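Local atomic coordinates of mannitol dehydrogenase (Pseudomonas fluorescens, PDB entry 1LJ8), a protein that binds NAD and probably catalyses the NAD-dependent interconversion of D-mannitol and D-fructose as a long-chain dehydrogenase. Residues A[127-132]-A[184-189]; A[197-202]-A[222-227]; A[28-33]-A[122-127]. One frame throughout, in Å; residues are numbered along the deposited sequence.

Contact 1: A[127-132]-A[184-189]. With NAD (nicotinamide-adenine-dinucleotide), chain B.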
loop_
_atom_site.group_PDB
_atom_site.type_symbol
_atom_site.label_atom_id
_atom_site.label_comp_id
_atom_site.label_asym_id
_atom_site.label_seq_id
_atom_site.Cartn_x
_atom_site.Cartn_y
_atom_site.Cartn_z
ATOM N N VAL A 127 0.239 8.780 14.991
ATOM C CA VAL A 127 1.232 8.850 13.890
ATOM C C VAL A 127 0.771 7.682 12.974
ATOM O O VAL A 127 0.838 6.507 13.362
ATOM C CB VAL A 127 2.695 8.596 14.363
ATOM C CG1 VAL A 127 3.658 8.548 13.111
ATOM C CG2 VAL A 127 3.127 9.778 15.261
ATOM N N SER A 128 0.264 8.023 11.788
ATOM C CA SER A 128 -0.199 7.024 10.851
ATOM C C SER A 128 0.825 6.806 9.745
ATOM O O SER A 128 1.673 7.675 9.456
ATOM C CB SER A 128 -1.559 7.415 10.279
ATOM O OG SER A 128 -1.520 8.736 9.772
ATOM N N LEU A 129 0.726 5.639 9.104
ATOM C CA LEU A 129 1.687 5.261 8.087
ATOM C C LEU A 129 1.176 4.709 6.763
ATOM O O LEU A 129 0.279 3.858 6.755
ATOM C CB LEU A 129 2.616 4.132 8.647
ATOM C CG LEU A 129 3.228 4.235 10.075
ATOM C CD1 LEU A 129 3.898 2.886 10.498
ATOM C CD2 LEU A 129 4.253 5.407 10.082
ATOM N N THR A 130 1.714 5.223 5.645
ATOM C CA THR A 130 1.576 4.479 4.374
ATOM C C THR A 130 3.032 4.580 3.849
ATOM O O THR A 130 3.371 5.431 3.023
ATOM C CB THR A 130 0.572 5.011 3.333
ATOM O OG1 THR A 130 0.780 6.392 3.094
ATOM C CG2 THR A 130 -0.883 4.783 3.837
ATOM N N ILE A 131 3.896 3.735 4.406
ATOM C CA ILE A 131 5.343 3.744 4.052
ATOM C C ILE A 131 5.723 2.608 3.099
ATOM O O ILE A 131 6.910 2.354 2.859
ATOM C CB ILE A 131 6.232 3.622 5.319
ATOM C CG1 ILE A 131 5.914 2.320 6.104
ATOM C CG2 ILE A 131 5.969 4.831 6.230
ATOM C CD1 ILE A 131 6.925 2.062 7.295
ATOM N N THR A 132 4.688 1.977 2.540
ATOM C CA THR A 132 4.767 0.844 1.593
ATOM C C THR A 132 5.064 -0.504 2.224
ATOM O O THR A 132 5.562 -0.605 3.352
ATOM C CB THR A 132 5.744 1.073 0.354
ATOM O OG1 THR A 132 7.120 0.840 0.736
ATOM C CG2 THR A 132 5.524 2.482 -0.254
ATOM N N PHE A 184 1.791 8.539 21.503
ATOM C CA PHE A 184 0.762 8.569 20.451
ATOM C C PHE A 184 0.536 7.091 20.029
ATOM O O PHE A 184 1.285 6.213 20.422
ATOM C CB PHE A 184 1.235 9.373 19.231
ATOM C CG PHE A 184 2.686 9.154 18.863
ATOM C CD1 PHE A 184 3.135 7.927 18.355
ATOM C CD2 PHE A 184 3.589 10.223 18.965
ATOM C CE1 PHE A 184 4.453 7.756 17.941
ATOM C CE2 PHE A 184 4.914 10.067 18.560
ATOM C CZ PHE A 184 5.338 8.837 18.046
ATOM N N THR A 185 -0.536 6.818 19.290
ATOM C CA THR A 185 -0.795 5.495 18.736
ATOM C C THR A 185 -0.067 5.502 17.383
ATOM O O THR A 185 0.025 6.556 16.723
ATOM C CB THR A 185 -2.317 5.320 18.434
ATOM O OG1 THR A 185 -3.059 5.372 19.657
ATOM C CG2 THR A 185 -2.595 3.997 17.721
ATOM N N VAL A 186 0.482 4.369 16.980
ATOM C CA VAL A 186 1.098 4.247 15.649
ATOM C C VAL A 186 0.108 3.384 14.856
ATOM O O VAL A 186 -0.158 2.217 15.193
ATOM C CB VAL A 186 2.468 3.587 15.662
ATOM C CG1 VAL A 186 3.059 3.634 14.213
ATOM C CG2 VAL A 186 3.415 4.398 16.548
HETATM N N MSE A 187 -0.433 3.994 13.805
HETATM C CA MSE A 187 -1.499 3.393 13.001
HETATM C C MSE A 187 -1.079 3.061 11.582
HETATM O O MSE A 187 -1.121 3.920 10.708
HETATM C CB MSE A 187 -2.691 4.398 13.016
HETATM C CG MSE A 187 -4.009 3.829 12.491
HETATM SE SE MSE A 187 -5.439 5.155 12.447
HETATM C CE MSE A 187 -4.906 6.256 10.908
ATOM N N SER A 188 -0.741 1.794 11.322
ATOM C CA SER A 188 -0.307 1.383 9.974
ATOM C C SER A 188 -1.503 1.281 9.028
ATOM O O SER A 188 -2.523 0.694 9.380
ATOM C CB SER A 188 0.339 -0.017 10.012
ATOM O OG SER A 188 0.675 -0.396 8.667
ATOM N N CYS A 189 -1.356 1.847 7.841
ATOM C CA CYS A 189 -2.406 1.748 6.816
ATOM C C CYS A 189 -1.783 1.109 5.573
ATOM O O CYS A 189 -2.206 1.376 4.438
ATOM C CB CYS A 189 -2.972 3.140 6.479
ATOM S SG CYS A 189 -3.795 3.867 7.900
HETATM P PA NAD B . 2.540 6.444 -3.521
HETATM O O1A NAD B . 3.601 6.004 -4.390
HETATM O O2A NAD B . 1.546 7.484 -3.911
HETATM O O5B NAD B . 3.142 6.970 -2.139
HETATM C C5B NAD B . 4.048 6.117 -1.373
HETATM C C4B NAD B . 4.459 7.087 -0.247
HETATM O O4B NAD B . 5.358 6.324 0.661
HETATM C C3B NAD B . 5.372 8.291 -0.674
HETATM O O3B NAD B . 5.009 9.392 0.180
HETATM C C2B NAD B . 6.790 7.760 -0.419
HETATM O O2B NAD B . 7.752 8.794 -0.252
HETATM C C1B NAD B . 6.583 7.012 0.884
HETATM N N9A NAD B . 7.574 6.031 1.194
HETATM C C8A NAD B . 8.122 5.015 0.437
HETATM N N7A NAD B . 8.988 4.294 1.113
HETATM C C5A NAD B . 9.000 4.875 2.372
HETATM C C6A NAD B . 9.729 4.508 3.509
HETATM N N6A NAD B . 10.572 3.478 3.597
HETATM N N1A NAD B . 9.571 5.275 4.655
HETATM C C2A NAD B . 8.707 6.369 4.682
HETATM N N3A NAD B . 7.956 6.739 3.573
HETATM C C4A NAD B . 8.150 5.949 2.436
HETATM O O3 NAD B . 1.779 5.122 -3.081
HETATM P PN NAD B . 0.268 4.877 -2.588
HETATM O O1N NAD B . -0.557 4.516 -3.745
HETATM O O2N NAD B . -0.129 6.050 -1.804
HETATM O O5D NAD B . 0.405 3.569 -1.718
HETATM C C5D NAD B . 1.149 3.663 -0.511
HETATM C C4D NAD B . 0.794 2.472 0.267
HETATM O O4D NAD B . -0.555 2.478 0.776
HETATM C C3D NAD B . 0.980 1.061 -0.402
HETATM O O3D NAD B . 2.344 0.661 -0.456
HETATM C C2D NAD B . 0.049 0.172 0.399
HETATM O O2D NAD B . 0.706 -0.379 1.532
HETATM C C1D NAD B . -1.102 1.130 0.796
HETATM N N1N NAD B . -2.300 1.034 -0.061
HETATM C C2N NAD B . -2.402 1.542 -1.369
HETATM C C3N NAD B . -3.554 1.288 -2.068
HETATM C C7N NAD B . -3.666 1.807 -3.515
HETATM O O7N NAD B . -4.621 1.390 -4.188
HETATM N N7N NAD B . -2.746 2.591 -4.035
HETATM C C4N NAD B . -4.648 0.487 -1.478
HETATM C C5N NAD B . -4.506 0.025 -0.135
HETATM C C6N NAD B . -3.320 0.288 0.608
#
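Strands 127-129 and 185-188 run parallel, their axes 4.6 Å apart and inclined by 16°, with Val127 paired to Val186, Ser128 to Met187 and Leu129 to Ser188. They are neighbours in the Rossmann-type nucleotide-binding sheet, and 185-188 is the outermost strand here. The ladder starts straight, Val127 N donating to Thr185 O at 2.8 Å and Met187 N to Val127 O. Further on, Leu129 N approaches Met187 O from above the carbonyl plane, and Cys189 N closes the series on Leu129 O.

On the face carrying Val127, Val186 and Leu129 the packing centres on Phe184. Val127 CG2 stands over the middle of its ring, 3.4 Å from the centroid and only 4° off the normal, a CH-pi contact. With CG1 anti to the backbone N, CG2 is the branch left to point at the ring. Val186 CG2 lies in the ring plane at its edge, while Leu173 and Arg176 of helix 165-178 also touch Phe184. Next along the face, Leu129 CD1 meets Val186 CG1 at 3.9 Å; Thr199 of helix 195-210 touches both residues. On the opposite face, which carries Ser128 and Met187, the selenomethionine Met187 runs out extended and then bends at chi3 (74°), which brings CE to 3.6 Å from Ser128 CB. The hydroxyl of Ser128 is engaged by His31.

Past the strand ends the chain lines the NAD pocket. Ile131 CG2 sits 3.5 Å from C2A of the adenine, and the backbone nitrogens of Ile131 and Thr132 are both held by the carboxylate of Asp190, which also hydrogen-bonds NAD. Thr130 CG2 packs 3.7 Å from Cys189 O, a buried carbonyl oxygen that has no hydrogen-bonding partner in the model and lies 3.8 Å from NAD C1D.

Contact 2: A[197-202]-A[222-227]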
loop_
_atom_site.group_PDB
_atom_site.type_symbol
_atom_site.label_atom_id
_atom_site.label_comp_id
_atom_site.label_asym_id
_atom_site.label_seq_id
_atom_site.Cartn_x
_atom_site.Cartn_y
_atom_site.Cartn_z
ATOM N N ALA A 197 0.586 -5.578 14.066
ATOM C CA ALA A 197 1.557 -6.456 14.736
ATOM C C ALA A 197 2.959 -6.302 14.135
ATOM O O ALA A 197 3.966 -6.365 14.879
ATOM C CB ALA A 197 1.123 -7.930 14.643
ATOM N N VAL A 198 3.034 -6.123 12.811
ATOM C CA VAL A 198 4.335 -5.957 12.140
ATOM C C VAL A 198 4.965 -4.621 12.587
ATOM O O VAL A 198 6.180 -4.577 12.907
ATOM C CB VAL A 198 4.190 -5.999 10.588
ATOM C CG1 VAL A 198 5.558 -5.663 9.890
ATOM C CG2 VAL A 198 3.814 -7.441 10.140
ATOM N N THR A 199 4.155 -3.561 12.625
ATOM C CA THR A 199 4.659 -2.229 13.059
ATOM C C THR A 199 5.203 -2.344 14.486
ATOM O O THR A 199 6.295 -1.853 14.799
ATOM C CB THR A 199 3.545 -1.177 13.048
ATOM O OG1 THR A 199 3.001 -1.096 11.717
ATOM C CG2 THR A 199 4.105 0.234 13.465
ATOM N N ARG A 200 4.431 -3.000 15.349
ATOM C CA ARG A 200 4.867 -3.226 16.727
ATOM C C ARG A 200 6.175 -4.010 16.785
ATOM O O ARG A 200 7.115 -3.588 17.476
ATOM C CB ARG A 200 3.797 -4.000 17.503
ATOM C CG ARG A 200 4.175 -4.266 18.971
ATOM C CD ARG A 200 2.961 -4.893 19.653
ATOM N NE ARG A 200 3.229 -5.350 21.008
ATOM C CZ ARG A 200 3.817 -6.509 21.304
ATOM N NH1 ARG A 200 4.203 -7.353 20.343
ATOM N NH2 ARG A 200 4.036 -6.815 22.576
ATOM N N LYS A 201 6.260 -5.130 16.054
ATOM C CA LYS A 201 7.468 -5.951 16.089
ATOM C C LYS A 201 8.707 -5.199 15.627
ATOM O O LYS A 201 9.790 -5.296 16.242
ATOM C CB LYS A 201 7.300 -7.200 15.219
ATOM C CG LYS A 201 8.425 -8.204 15.399
ATOM C CD LYS A 201 8.188 -9.348 14.407
ATOM C CE LYS A 201 9.019 -10.579 14.748
ATOM N NZ LYS A 201 8.904 -11.546 13.624
ATOM N N ALA A 202 8.539 -4.438 14.547
ATOM C CA ALA A 202 9.631 -3.674 14.004
ATOM C C ALA A 202 10.081 -2.554 14.937
ATOM O O ALA A 202 11.300 -2.416 15.188
ATOM C CB ALA A 202 9.218 -3.102 12.645
ATOM N N VAL A 222 2.621 2.424 23.942
ATOM C CA VAL A 222 2.174 2.675 22.558
ATOM C C VAL A 222 1.280 1.511 22.051
ATOM O O VAL A 222 1.558 0.339 22.345
ATOM C CB VAL A 222 3.425 2.796 21.632
ATOM C CG1 VAL A 222 2.991 3.081 20.187
ATOM C CG2 VAL A 222 4.333 3.948 22.120
ATOM N N SER A 223 0.190 1.828 21.353
ATOM C CA SER A 223 -0.684 0.796 20.762
ATOM C C SER A 223 -0.438 0.782 19.220
ATOM O O SER A 223 -0.008 1.783 18.620
ATOM C CB SER A 223 -2.158 1.087 21.054
ATOM O OG SER A 223 -2.470 2.410 20.685
ATOM N N PHE A 224 -0.739 -0.362 18.604
ATOM C CA PHE A 224 -0.452 -0.626 17.195
ATOM C C PHE A 224 -1.639 -1.387 16.617
ATOM O O PHE A 224 -1.554 -2.583 16.380
ATOM C CB PHE A 224 0.802 -1.508 17.106
ATOM C CG PHE A 224 2.022 -0.893 17.764
ATOM C CD1 PHE A 224 2.317 -1.148 19.109
ATOM C CD2 PHE A 224 2.896 -0.097 17.015
ATOM C CE1 PHE A 224 3.487 -0.626 19.719
ATOM C CE2 PHE A 224 4.100 0.448 17.606
ATOM C CZ PHE A 224 4.380 0.167 18.974
ATOM N N PRO A 225 -2.752 -0.680 16.393
ATOM C CA PRO A 225 -3.942 -1.352 15.852
ATOM C C PRO A 225 -3.750 -1.987 14.481
ATOM O O PRO A 225 -3.069 -1.434 13.613
ATOM C CB PRO A 225 -5.012 -0.234 15.843
ATOM C CG PRO A 225 -4.162 1.038 15.615
ATOM C CD PRO A 225 -2.953 0.766 16.552
ATOM N N ASN A 226 -4.294 -3.191 14.292
ATOM C CA ASN A 226 -4.251 -3.755 12.964
ATOM C C ASN A 226 -5.456 -3.182 12.245
ATOM O O ASN A 226 -6.412 -2.754 12.884
ATOM C CB ASN A 226 -4.410 -5.280 12.975
ATOM C CG ASN A 226 -3.231 -5.959 13.638
ATOM O OD1 ASN A 226 -2.117 -6.011 13.077
ATOM N ND2 ASN A 226 -3.453 -6.485 14.841
ATOM N N ALA A 227 -5.392 -3.185 10.916
ATOM C CA ALA A 227 -6.518 -2.697 10.119
ATOM C C ALA A 227 -6.580 -3.362 8.771
ATOM O O ALA A 227 -5.588 -3.860 8.260
ATOM C CB ALA A 227 -6.395 -1.139 9.879
#
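Phe224 lays one face of its ring against the backbone and the first side-chain carbons of Arg200 on helix 195-210. Arg200 CA sits over the ring centre, 3.7 Å from the centroid and 11° off the normal, as a CH-pi contact. The aliphatic part of the side chain then carries the cover outward: Arg200 CB is 3.6 Å from Phe224 CG, and Arg200 CG is 3.6 Å from Phe224 CD1. Because CG stands anti to the backbone N (chi1 -179°) and the chain stays extended as far as NE, the charged end runs off away from the loop. CA, CB and CG do the covering; the guanidinium, carried past the ring, is turned almost perpendicular to it. Thr199 works from another direction, its CG2 coming to the ring edge 3.8 Å from Phe224 CD2, while its hydroxyl turns back to Asn195 O within the helix.

The polar link lies nearer the start of the helix. Asn226 OD1 accepts from Ala197 N at 2.9 Å, the donor tilted out of the amide plane, and it takes a second, weak bond from Gly196 N. Two amides of the first helical turn thus meet one side-chain oxygen. The nitrogen of the same amide group is bonded to Glu267, which fixes its rotation.

In the Rossmann domain the loop 222-227 leads from helix 212-221 into strand 227-230. It runs alongside both helix 195-210 and the outer strand 185-188, which also touch each other through Thr199 on Val186 and Ser188; on the loop's side, Pro225 packs on Thr185, and Ser223 is bonded through its backbone to Val186.

Contact 3: A[28-33]-A[122-127]. With NAD (nicotinamide-adenine-dinucleotide), chain B.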
loop_
_atom_site.group_PDB
_atom_site.type_symbol
_atom_site.label_atom_id
_atom_site.label_comp_id
_atom_site.label_asym_id
_atom_site.label_seq_id
_atom_site.Cartn_x
_atom_site.Cartn_y
_atom_site.Cartn_z
ATOM N N GLY A 28 -4.057 16.732 14.736
ATOM C CA GLY A 28 -4.051 15.658 15.711
ATOM C C GLY A 28 -3.390 14.404 15.174
ATOM O O GLY A 28 -3.106 13.460 15.939
ATOM N N ILE A 29 -3.181 14.363 13.857
ATOM C CA ILE A 29 -2.540 13.204 13.233
ATOM C C ILE A 29 -1.322 13.648 12.440
ATOM O O ILE A 29 -1.397 14.672 11.739
ATOM C CB ILE A 29 -3.530 12.534 12.234
ATOM C CG1 ILE A 29 -4.771 12.035 12.998
ATOM C CG2 ILE A 29 -2.835 11.416 11.408
ATOM C CD1 ILE A 29 -5.966 11.706 12.027
ATOM N N ALA A 30 -0.210 12.912 12.577
ATOM C CA ALA A 30 0.965 13.148 11.735
ATOM C C ALA A 30 1.021 11.898 10.831
ATOM O O ALA A 30 1.140 10.749 11.326
ATOM C CB ALA A 30 2.255 13.265 12.548
ATOM N N HIS A 31 0.935 12.122 9.518
ATOM C CA HIS A 31 0.955 10.993 8.591
ATOM C C HIS A 31 2.235 10.854 7.810
ATOM O O HIS A 31 2.592 11.752 7.040
ATOM C CB HIS A 31 -0.157 11.088 7.550
ATOM C CG HIS A 31 -0.223 9.863 6.698
ATOM N ND1 HIS A 31 -0.744 8.677 7.172
ATOM C CD2 HIS A 31 0.323 9.584 5.483
ATOM C CE1 HIS A 31 -0.521 7.718 6.282
ATOM N NE2 HIS A 31 0.130 8.242 5.251
ATOM N N ILE A 32 2.912 9.722 7.983
ATOM C CA ILE A 32 4.158 9.513 7.257
ATOM C C ILE A 32 3.897 8.777 5.939
ATOM O O ILE A 32 3.388 7.632 5.915
ATOM C CB ILE A 32 5.168 8.721 8.097
ATOM C CG1 ILE A 32 5.376 9.444 9.446
ATOM C CG2 ILE A 32 6.525 8.610 7.308
ATOM C CD1 ILE A 32 6.363 8.689 10.394
ATOM N N GLY A 33 4.286 9.434 4.840
ATOM C CA GLY A 33 4.092 8.854 3.511
ATOM C C GLY A 33 2.848 9.434 2.842
ATOM O O GLY A 33 1.887 8.710 2.577
ATOM N N PRO A 122 2.149 17.710 21.885
ATOM C CA PRO A 122 1.008 17.062 22.547
ATOM C C PRO A 122 -0.275 16.905 21.742
ATOM O O PRO A 122 -1.009 15.924 21.968
ATOM C CB PRO A 122 0.825 17.875 23.851
ATOM C CG PRO A 122 1.446 19.238 23.538
ATOM C CD PRO A 122 2.623 18.911 22.619
ATOM N N GLU A 123 -0.493 17.815 20.782
ATOM C CA GLU A 123 -1.702 17.794 19.956
ATOM C C GLU A 123 -1.683 16.593 19.021
ATOM O O GLU A 123 -2.762 16.112 18.622
ATOM C CB GLU A 123 -1.834 19.052 19.082
ATOM C CG GLU A 123 -1.952 20.358 19.856
ATOM C CD GLU A 123 -0.677 20.708 20.601
ATOM O OE1 GLU A 123 0.426 20.335 20.127
ATOM O OE2 GLU A 123 -0.788 21.383 21.655
ATOM N N ILE A 124 -0.477 16.140 18.658
ATOM C CA ILE A 124 -0.358 14.983 17.749
ATOM C C ILE A 124 -0.548 13.741 18.604
ATOM O O ILE A 124 0.284 13.394 19.448
ATOM C CB ILE A 124 1.019 14.949 17.040
ATOM C CG1 ILE A 124 1.143 16.207 16.169
ATOM C CG2 ILE A 124 1.194 13.636 16.230
ATOM C CD1 ILE A 124 0.071 16.277 15.057
ATOM N N ARG A 125 -1.649 13.050 18.335
ATOM C CA ARG A 125 -2.046 11.873 19.136
ATOM C C ARG A 125 -2.014 10.552 18.388
ATOM O O ARG A 125 -2.127 9.489 19.010
ATOM C CB ARG A 125 -3.459 12.103 19.729
ATOM C CG ARG A 125 -3.504 13.167 20.866
ATOM C CD ARG A 125 -4.874 13.874 20.908
ATOM N NE ARG A 125 -4.918 14.902 19.879
ATOM C CZ ARG A 125 -6.005 15.538 19.431
ATOM N NH1 ARG A 125 -7.209 15.253 19.907
ATOM N NH2 ARG A 125 -5.862 16.507 18.531
ATOM N N ILE A 126 -1.865 10.638 17.067
ATOM C CA ILE A 126 -1.751 9.431 16.232
ATOM C C ILE A 126 -0.686 9.723 15.182
ATOM O O ILE A 126 -0.691 10.831 14.590
ATOM C CB ILE A 126 -3.074 9.142 15.447
ATOM C CG1 ILE A 126 -4.178 8.674 16.408
ATOM C CG2 ILE A 126 -2.820 8.023 14.391
ATOM C CD1 ILE A 126 -5.582 8.784 15.757
ATOM N N VAL A 127 0.239 8.780 14.991
ATOM C CA VAL A 127 1.232 8.850 13.890
ATOM C C VAL A 127 0.771 7.682 12.974
ATOM O O VAL A 127 0.838 6.507 13.362
ATOM C CB VAL A 127 2.695 8.596 14.363
ATOM C CG1 VAL A 127 3.658 8.548 13.111
ATOM C CG2 VAL A 127 3.127 9.778 15.261
HETATM P PA NAD B . 2.540 6.444 -3.521
HETATM O O1A NAD B . 3.601 6.004 -4.390
HETATM O O2A NAD B . 1.546 7.484 -3.911
HETATM O O5B NAD B . 3.142 6.970 -2.139
HETATM C C5B NAD B . 4.048 6.117 -1.373
HETATM C C4B NAD B . 4.459 7.087 -0.247
HETATM O O4B NAD B . 5.358 6.324 0.661
HETATM C C3B NAD B . 5.372 8.291 -0.674
HETATM O O3B NAD B . 5.009 9.392 0.180
HETATM C C2B NAD B . 6.790 7.760 -0.419
HETATM O O2B NAD B . 7.752 8.794 -0.252
HETATM C C1B NAD B . 6.583 7.012 0.884
HETATM N N9A NAD B . 7.574 6.031 1.194
HETATM C C8A NAD B . 8.122 5.015 0.437
HETATM N N7A NAD B . 8.988 4.294 1.113
HETATM C C5A NAD B . 9.000 4.875 2.372
HETATM C C6A NAD B . 9.729 4.508 3.509
HETATM N N6A NAD B . 10.572 3.478 3.597
HETATM N N1A NAD B . 9.571 5.275 4.655
HETATM C C2A NAD B . 8.707 6.369 4.682
HETATM N N3A NAD B . 7.956 6.739 3.573
HETATM C C4A NAD B . 8.150 5.949 2.436
HETATM O O3 NAD B . 1.779 5.122 -3.081
HETATM P PN NAD B . 0.268 4.877 -2.588
HETATM O O1N NAD B . -0.557 4.516 -3.745
HETATM O O2N NAD B . -0.129 6.050 -1.804
HETATM O O5D NAD B . 0.405 3.569 -1.718
HETATM C C5D NAD B . 1.149 3.663 -0.511
HETATM C C4D NAD B . 0.794 2.472 0.267
HETATM O O4D NAD B . -0.555 2.478 0.776
HETATM C C3D NAD B . 0.980 1.061 -0.402
HETATM O O3D NAD B . 2.344 0.661 -0.456
HETATM C C2D NAD B . 0.049 0.172 0.399
HETATM O O2D NAD B . 0.706 -0.379 1.532
HETATM C C1D NAD B . -1.102 1.130 0.796
HETATM N N1N NAD B . -2.300 1.034 -0.061
HETATM C C2N NAD B . -2.402 1.542 -1.369
HETATM C C3N NAD B . -3.554 1.288 -2.068
HETATM C C7N NAD B . -3.666 1.807 -3.515
HETATM O O7N NAD B . -4.621 1.390 -4.188
HETATM N N7N NAD B . -2.746 2.591 -4.035
HETATM C C4N NAD B . -4.648 0.487 -1.478
HETATM C C5N NAD B . -4.506 0.025 -0.135
HETATM C C6N NAD B . -3.320 0.288 0.608
#
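Ala30 and Ile126 join strand 27-32, an interior strand of the Rossmann sheet, to the parallel strand 126-129: Ala30 N donates to Ile126 O at 2.9 Å. The inner half is buried, and the side chains that meet across it are apolar. On one face, Ile29 and Ile126 lie side by side and point the same way, with Ile29 CG1 at 4.2 Å from Ile126 CB. On the other, the methyl of Ala30 rests 3.8 Å from Ile124 CG2, and further along Ile32 CD1 meets Val127 CG1, the branch turned toward this strand, at 3.8 Å. Leu119 of helix 112-119 touches both Ala30 and Val127, so that helix covers this second face. Past Ile32 the chain swings into the NAD pocket, where Gly33 lies close to the adenine-side ribose.

Solvent reaches the contact only at its outer margin, at Glu123, whose side chain leads away, and in part at Arg125; Gly28 and Ile124 stay buried. Pairing is shared here: Arg125 N donates to Gly28 O at 2.8 Å. Ile126 N reaches the same Gly28 O at a longer 3.3 Å. The Arg125 guanidinium is well occupied, forming a salt bridge to Asp57 and a cation-pi contact with Trp58. A bend at chi3 (-80°) folds the chain back over its own loop. Gly28, with no side chain, is approached obliquely by Arg125 NH2. The grip is on Glu123 O: NE and NH2 of Arg125 both bond to that single oxygen in the guanidinium plane, at 2.8 and 3.1 Å, and Gly28 CA adds a C-H...O contact from the facing strand.

In the fold
Contacts 1 and 3 are successive steps across one sheet: strand 126-129 lies between 185-188 and 27-32, and Val127 belongs to both contacts, whose centres are about 9 Å apart. They are tied laterally by Ser128 OG to His31 ND1 (2.7 Å) and Ser128 O to Ile32 N (2.8 Å), and both reach NAD at their C-terminal ends. Contact 2 extends the layering outward from contact 1, again about 9 Å between centres, through Val186 N to Ser223 O at 3.1 Å and Thr185 OG1 to Ser223 OG at 3.2 Å. It does not touch contact 3, the nearest atoms being about 7 Å apart, and the side chain of Thr199 is about 10 Å from NAD, so it does not itself line the pocket.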